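Local coordinates for protein (2Z,6E)-hedycaryol synthase (Kitasatospora setae, PDB 4MC3) that catalyses the magnesium-dependent 1,11-cyclization of (2E,6E)-farnesyl diphosphate to the sesquiterpene alcohol (2Z,6E)-hedycaryol, releasing diphosphate, at residues A[203-216]-A[264-278]. Numbering follows the deposited sequence.
Sequences CGPMNKLRRAGALH and QLHTVLQARQELLEE
A271 CB packs on L209 CB at 3.9 Å and A212 CB on T267 CG2 at 3.6 Å; alanines this small suit two nearly antiparallel helices whose axes come within 8.3 Å at 159°. Beside them V268 divides its branches: CG1 touches L209 CD1 at 3.6 Å, while CG2 reaches the backbone N of G213. At one end P205 suits the first helical turn, where its missing backbone N-H costs no helix bond, and fits as a knob among A271, E274, L275 and E278, its CB 3.5 Å from L275 N. L275 also meets C203 and M206. At the other end Q264 CB lies 3.5 Å from A212 O and packs against H216 CB. The apolar side continues inward, where M206 and L209 touch helix 286-309.

The other flank is more polar and faces solvent, with Q270 exposed and K208 and E274 partly so. K208, extended with CG anti to the backbone N (chi1 179°), lays its aliphatic chain among T267, Q270, A271 and E274, bringing NZ to E274 OE1 at 3.0 Å in a salt bridge, 20° out of the carboxylate plane; the bond to OE2 is weak. A methionine in place of K208 would probably leave the E274 carboxylate without its cationic mate. Such close antiparallel pairing, here between helices 204-225 and 250-282, belongs to the all-helical class I terpene synthase alpha fold, in which helix 204-225 carries on into the NSE motif.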
loop_
_atom_site.group_PDB
_atom_site.type_symbol
_atom_site.label_atom_id
_atom_site.label_comp_id
_atom_site.label_asym_id
_atom_site.label_seq_id
_atom_site.Cartn_x
_atom_site.Cartn_y
_atom_site.Cartn_z
ATOM N N CYS A 203 14.819 -9.670 4.198
ATOM C CA CYS A 203 15.615 -9.711 5.429
ATOM C C CYS A 203 14.790 -9.183 6.633
ATOM O O CYS A 203 13.741 -8.498 6.431
ATOM C CB CYS A 203 16.929 -8.947 5.256
ATOM S SG CYS A 203 16.931 -7.152 5.361
ATOM N N GLY A 204 15.258 -9.481 7.845
ATOM C CA GLY A 204 14.537 -9.122 9.053
ATOM C C GLY A 204 14.268 -7.641 9.180
ATOM O O GLY A 204 13.110 -7.241 9.403
ATOM N N PRO A 205 15.321 -6.811 9.032
ATOM C CA PRO A 205 15.059 -5.397 9.205
ATOM C C PRO A 205 14.108 -4.853 8.123
ATOM O O PRO A 205 13.319 -3.951 8.414
ATOM C CB PRO A 205 16.462 -4.759 9.100
ATOM C CG PRO A 205 17.400 -5.831 9.583
ATOM C CD PRO A 205 16.768 -7.127 9.173
ATOM N N MET A 206 14.190 -5.356 6.889
ATOM C CA MET A 206 13.310 -4.839 5.825
ATOM C C MET A 206 11.867 -5.257 6.098
ATOM O O MET A 206 10.923 -4.476 5.869
ATOM C CB MET A 206 13.743 -5.300 4.456
ATOM C CG MET A 206 13.135 -4.501 3.302
ATOM S SD MET A 206 13.772 -2.806 3.294
ATOM C CE MET A 206 15.121 -2.876 2.136
ATOM N N ASN A 207 11.662 -6.473 6.558
ATOM C CA ASN A 207 10.307 -6.914 6.898
ATOM C C ASN A 207 9.719 -6.068 8.019
ATOM O O ASN A 207 8.534 -5.723 7.992
ATOM C CB ASN A 207 10.282 -8.413 7.282
ATOM C CG ASN A 207 10.589 -9.347 6.127
ATOM O OD1 ASN A 207 10.459 -9.035 4.952
ATOM N ND2 ASN A 207 10.965 -10.561 6.490
ATOM N N LYS A 208 10.539 -5.730 9.007
ATOM C CA LYS A 208 10.134 -4.945 10.152
ATOM C C LYS A 208 9.774 -3.558 9.704
ATOM O O LYS A 208 8.783 -2.944 10.186
ATOM C CB LYS A 208 11.271 -4.929 11.169
ATOM C CG LYS A 208 11.053 -4.115 12.453
ATOM C CD LYS A 208 12.270 -4.321 13.359
ATOM C CE LYS A 208 12.248 -3.402 14.564
ATOM N NZ LYS A 208 13.335 -3.705 15.546
ATOM N N LEU A 209 10.605 -3.003 8.824
ATOM C CA LEU A 209 10.345 -1.662 8.261
ATOM C C LEU A 209 9.042 -1.626 7.463
ATOM O O LEU A 209 8.253 -0.662 7.606
ATOM C CB LEU A 209 11.532 -1.275 7.332
ATOM C CG LEU A 209 11.419 0.068 6.592
ATOM C CD1 LEU A 209 11.295 1.236 7.535
ATOM C CD2 LEU A 209 12.624 0.234 5.673
ATOM N N ARG A 210 8.868 -2.616 6.605
ATOM C CA ARG A 210 7.691 -2.692 5.726
ATOM C C ARG A 210 6.415 -2.768 6.605
ATOM O O ARG A 210 5.456 -2.046 6.370
ATOM C CB ARG A 210 7.793 -3.927 4.818
ATOM C CG ARG A 210 6.624 -4.214 3.886
ATOM C CD ARG A 210 6.775 -5.473 3.036
ATOM N NE ARG A 210 7.945 -5.328 2.189
ATOM C CZ ARG A 210 9.112 -6.006 2.295
ATOM N NH1 ARG A 210 9.287 -6.985 3.138
ATOM N NH2 ARG A 210 10.109 -5.679 1.476
ATOM N N ARG A 211 6.399 -3.635 7.599
ATOM C CA ARG A 211 5.235 -3.772 8.464
ATOM C C ARG A 211 4.957 -2.517 9.245
ATOM O O ARG A 211 3.805 -2.018 9.273
ATOM C CB ARG A 211 5.382 -4.980 9.410
ATOM C CG ARG A 211 4.249 -5.014 10.450
ATOM C CD ARG A 211 4.367 -6.237 11.349
ATOM N NE ARG A 211 3.441 -6.093 12.463
ATOM C CZ ARG A 211 2.292 -6.738 12.641
ATOM N NH1 ARG A 211 1.854 -7.641 11.794
ATOM N NH2 ARG A 211 1.600 -6.470 13.741
ATOM N N ALA A 212 5.974 -1.943 9.884
ATOM C CA ALA A 212 5.760 -0.762 10.686
ATOM C C ALA A 212 5.365 0.430 9.876
ATOM O O ALA A 212 4.498 1.236 10.291
ATOM C CB ALA A 212 6.992 -0.458 11.523
ATOM N N GLY A 213 5.987 0.612 8.704
ATOM C CA GLY A 213 5.623 1.713 7.860
ATOM C C GLY A 213 4.189 1.576 7.379
ATOM O O GLY A 213 3.406 2.556 7.363
ATOM N N ALA A 214 3.827 0.353 6.965
ATOM C CA ALA A 214 2.461 0.086 6.459
ATOM C C ALA A 214 1.451 0.363 7.585
ATOM O O ALA A 214 0.387 0.945 7.330
ATOM C CB ALA A 214 2.298 -1.319 5.912
ATOM N N LEU A 215 1.771 -0.040 8.803
ATOM C CA LEU A 215 0.868 0.132 9.926
ATOM C C LEU A 215 0.798 1.580 10.386
ATOM O O LEU A 215 -0.286 2.041 10.761
ATOM C CB LEU A 215 1.201 -0.797 11.081
ATOM C CG LEU A 215 0.856 -2.279 10.810
ATOM C CD1 LEU A 215 1.258 -3.109 12.029
ATOM C CD2 LEU A 215 -0.614 -2.552 10.380
ATOM N N HIS A 216 1.887 2.319 10.315
ATOM C CA HIS A 216 1.816 3.752 10.649
ATOM C C HIS A 216 0.806 4.463 9.750
ATOM O O HIS A 216 -0.124 5.145 10.200
ATOM C CB HIS A 216 3.168 4.401 10.495
ATOM C CG HIS A 216 3.210 5.838 10.895
ATOM N ND1 HIS A 216 2.713 6.849 10.109
ATOM C CD2 HIS A 216 3.686 6.431 12.025
ATOM C CE1 HIS A 216 2.905 8.016 10.727
ATOM N NE2 HIS A 216 3.497 7.789 11.881
ATOM N N GLN A 264 4.829 2.620 15.950
ATOM C CA GLN A 264 5.229 2.262 14.596
ATOM C C GLN A 264 6.352 3.150 14.067
ATOM O O GLN A 264 7.268 2.635 13.401
ATOM C CB GLN A 264 4.056 2.227 13.587
ATOM C CG GLN A 264 2.866 1.362 13.961
ATOM C CD GLN A 264 3.312 0.000 14.399
ATOM O OE1 GLN A 264 4.028 -0.716 13.693
ATOM N NE2 GLN A 264 2.924 -0.364 15.609
ATOM N N LEU A 265 6.235 4.451 14.321
ATOM C CA LEU A 265 7.280 5.394 13.951
ATOM C C LEU A 265 8.632 5.007 14.518
ATOM O O LEU A 265 9.636 4.990 13.785
ATOM C CB LEU A 265 6.945 6.830 14.329
ATOM C CG LEU A 265 8.087 7.810 14.075
ATOM C CD1 LEU A 265 8.492 7.890 12.606
ATOM C CD2 LEU A 265 7.639 9.160 14.641
ATOM N N HIS A 266 8.671 4.731 15.815
ATOM C CA HIS A 266 9.931 4.371 16.438
ATOM C C HIS A 266 10.467 3.033 15.946
ATOM O O HIS A 266 11.672 2.874 15.790
ATOM C CB HIS A 266 9.818 4.478 17.946
ATOM C CG HIS A 266 9.757 5.909 18.407
ATOM N ND1 HIS A 266 10.880 6.703 18.491
ATOM C CD2 HIS A 266 8.708 6.710 18.708
ATOM C CE1 HIS A 266 10.530 7.918 18.875
ATOM N NE2 HIS A 266 9.217 7.950 19.011
ATOM N N THR A 267 9.563 2.116 15.569
ATOM C CA THR A 267 9.942 0.872 14.933
ATOM C C THR A 267 10.543 1.107 13.520
ATOM O O THR A 267 11.509 0.423 13.130
ATOM C CB THR A 267 8.741 -0.096 14.885
ATOM O OG1 THR A 267 8.262 -0.334 16.226
ATOM C CG2 THR A 267 9.111 -1.402 14.299
ATOM N N VAL A 268 9.974 2.052 12.765
ATOM C CA VAL A 268 10.552 2.441 11.474
ATOM C C VAL A 268 11.981 2.972 11.653
ATOM O O VAL A 268 12.888 2.563 10.923
ATOM C CB VAL A 268 9.678 3.456 10.701
ATOM C CG1 VAL A 268 10.451 4.134 9.574
ATOM C CG2 VAL A 268 8.443 2.701 10.172
ATOM N N LEU A 269 12.154 3.857 12.638
ATOM C CA LEU A 269 13.462 4.501 12.906
ATOM C C LEU A 269 14.495 3.442 13.264
ATOM O O LEU A 269 15.613 3.395 12.703
ATOM C CB LEU A 269 13.327 5.569 13.986
ATOM C CG LEU A 269 12.617 6.858 13.570
ATOM C CD1 LEU A 269 12.227 7.702 14.781
ATOM C CD2 LEU A 269 13.470 7.657 12.586
ATOM N N GLN A 270 14.100 2.545 14.154
ATOM C CA GLN A 270 14.964 1.429 14.560
ATOM C C GLN A 270 15.298 0.504 13.404
ATOM O O GLN A 270 16.446 0.129 13.227
ATOM C CB GLN A 270 14.313 0.620 15.688
ATOM C CG GLN A 270 15.258 -0.395 16.343
ATOM C CD GLN A 270 14.591 -1.299 17.389
ATOM O OE1 GLN A 270 13.491 -1.028 17.873
ATOM N NE2 GLN A 270 15.269 -2.390 17.738
ATOM N N ALA A 271 14.288 0.117 12.609
ATOM C CA ALA A 271 14.505 -0.824 11.525
ATOM C C ALA A 271 15.475 -0.280 10.466
ATOM O O ALA A 271 16.191 -1.047 9.798
ATOM C CB ALA A 271 13.201 -1.200 10.853
ATOM N N ARG A 272 15.383 1.026 10.209
ATOM C CA ARG A 272 16.306 1.649 9.252
ATOM C C ARG A 272 17.753 1.500 9.686
ATOM O O ARG A 272 18.612 1.179 8.878
ATOM C CB ARG A 272 15.972 3.114 9.021
ATOM C CG ARG A 272 14.705 3.267 8.178
ATOM C CD ARG A 272 14.439 4.733 7.852
ATOM N NE ARG A 272 15.359 5.205 6.812
ATOM C CZ ARG A 272 15.446 6.465 6.392
ATOM N NH1 ARG A 272 14.694 7.429 6.931
ATOM N NH2 ARG A 272 16.308 6.775 5.440
ATOM N N GLN A 273 17.996 1.693 10.977
ATOM C CA GLN A 273 19.347 1.521 11.523
ATOM C C GLN A 273 19.789 0.081 11.397
ATOM O O GLN A 273 20.927 -0.211 11.002
ATOM C CB GLN A 273 19.384 1.990 12.984
ATOM C CG GLN A 273 19.327 3.507 13.095
ATOM C CD GLN A 273 20.242 4.221 12.082
ATOM O OE1 GLN A 273 21.473 4.136 12.174
ATOM N NE2 GLN A 273 19.637 4.921 11.107
ATOM N N GLU A 274 18.888 -0.827 11.753
ATOM C CA GLU A 274 19.151 -2.247 11.703
ATOM C C GLU A 274 19.402 -2.712 10.269
ATOM O O GLU A 274 20.212 -3.611 10.016
ATOM C CB GLU A 274 18.003 -3.017 12.365
ATOM C CG GLU A 274 17.961 -2.819 13.885
ATOM C CD GLU A 274 16.712 -3.371 14.540
ATOM O OE1 GLU A 274 15.774 -3.813 13.837
ATOM O OE2 GLU A 274 16.656 -3.345 15.783
ATOM N N LEU A 275 18.733 -2.077 9.311
ATOM C CA LEU A 275 18.949 -2.433 7.932
ATOM C C LEU A 275 20.373 -2.127 7.478
ATOM O O LEU A 275 21.000 -2.924 6.793
ATOM C CB LEU A 275 17.946 -1.689 7.054
ATOM C CG LEU A 275 18.079 -1.838 5.558
ATOM C CD1 LEU A 275 17.942 -3.280 5.067
ATOM C CD2 LEU A 275 17.059 -0.943 4.841
ATOM N N LEU A 276 20.865 -0.973 7.869
ATOM C CA LEU A 276 22.241 -0.615 7.572
ATOM C C LEU A 276 23.231 -1.670 8.043
ATOM O O LEU A 276 24.156 -2.031 7.305
ATOM C CB LEU A 276 22.566 0.760 8.149
ATOM C CG LEU A 276 21.836 1.921 7.477
ATOM C CD1 LEU A 276 22.065 3.261 8.165
ATOM C CD2 LEU A 276 22.228 2.017 6.004
ATOM N N GLU A 277 23.028 -2.187 9.252
ATOM C CA GLU A 277 23.889 -3.250 9.811
ATOM C C GLU A 277 23.788 -4.544 9.009
ATOM O O GLU A 277 24.793 -5.224 8.740
ATOM C CB GLU A 277 23.513 -3.516 11.283
ATOM C CG GLU A 277 23.659 -2.308 12.199
ATOM C CD GLU A 277 23.104 -2.533 13.607
ATOM O OE1 GLU A 277 22.743 -3.692 13.974
ATOM O OE2 GLU A 277 23.039 -1.527 14.352
ATOM N N GLU A 278 22.577 -4.869 8.568
ATOM C CA GLU A 278 22.358 -6.100 7.832
ATOM C C GLU A 278 22.997 -5.999 6.437
ATOM O O GLU A 278 23.473 -7.001 5.912
ATOM C CB GLU A 278 20.845 -6.399 7.705
ATOM C CG GLU A 278 20.457 -7.560 6.774
ATOM C CD GLU A 278 20.959 -8.926 7.280
ATOM O OE1 GLU A 278 21.410 -8.990 8.437
ATOM O OE2 GLU A 278 20.886 -9.949 6.550
#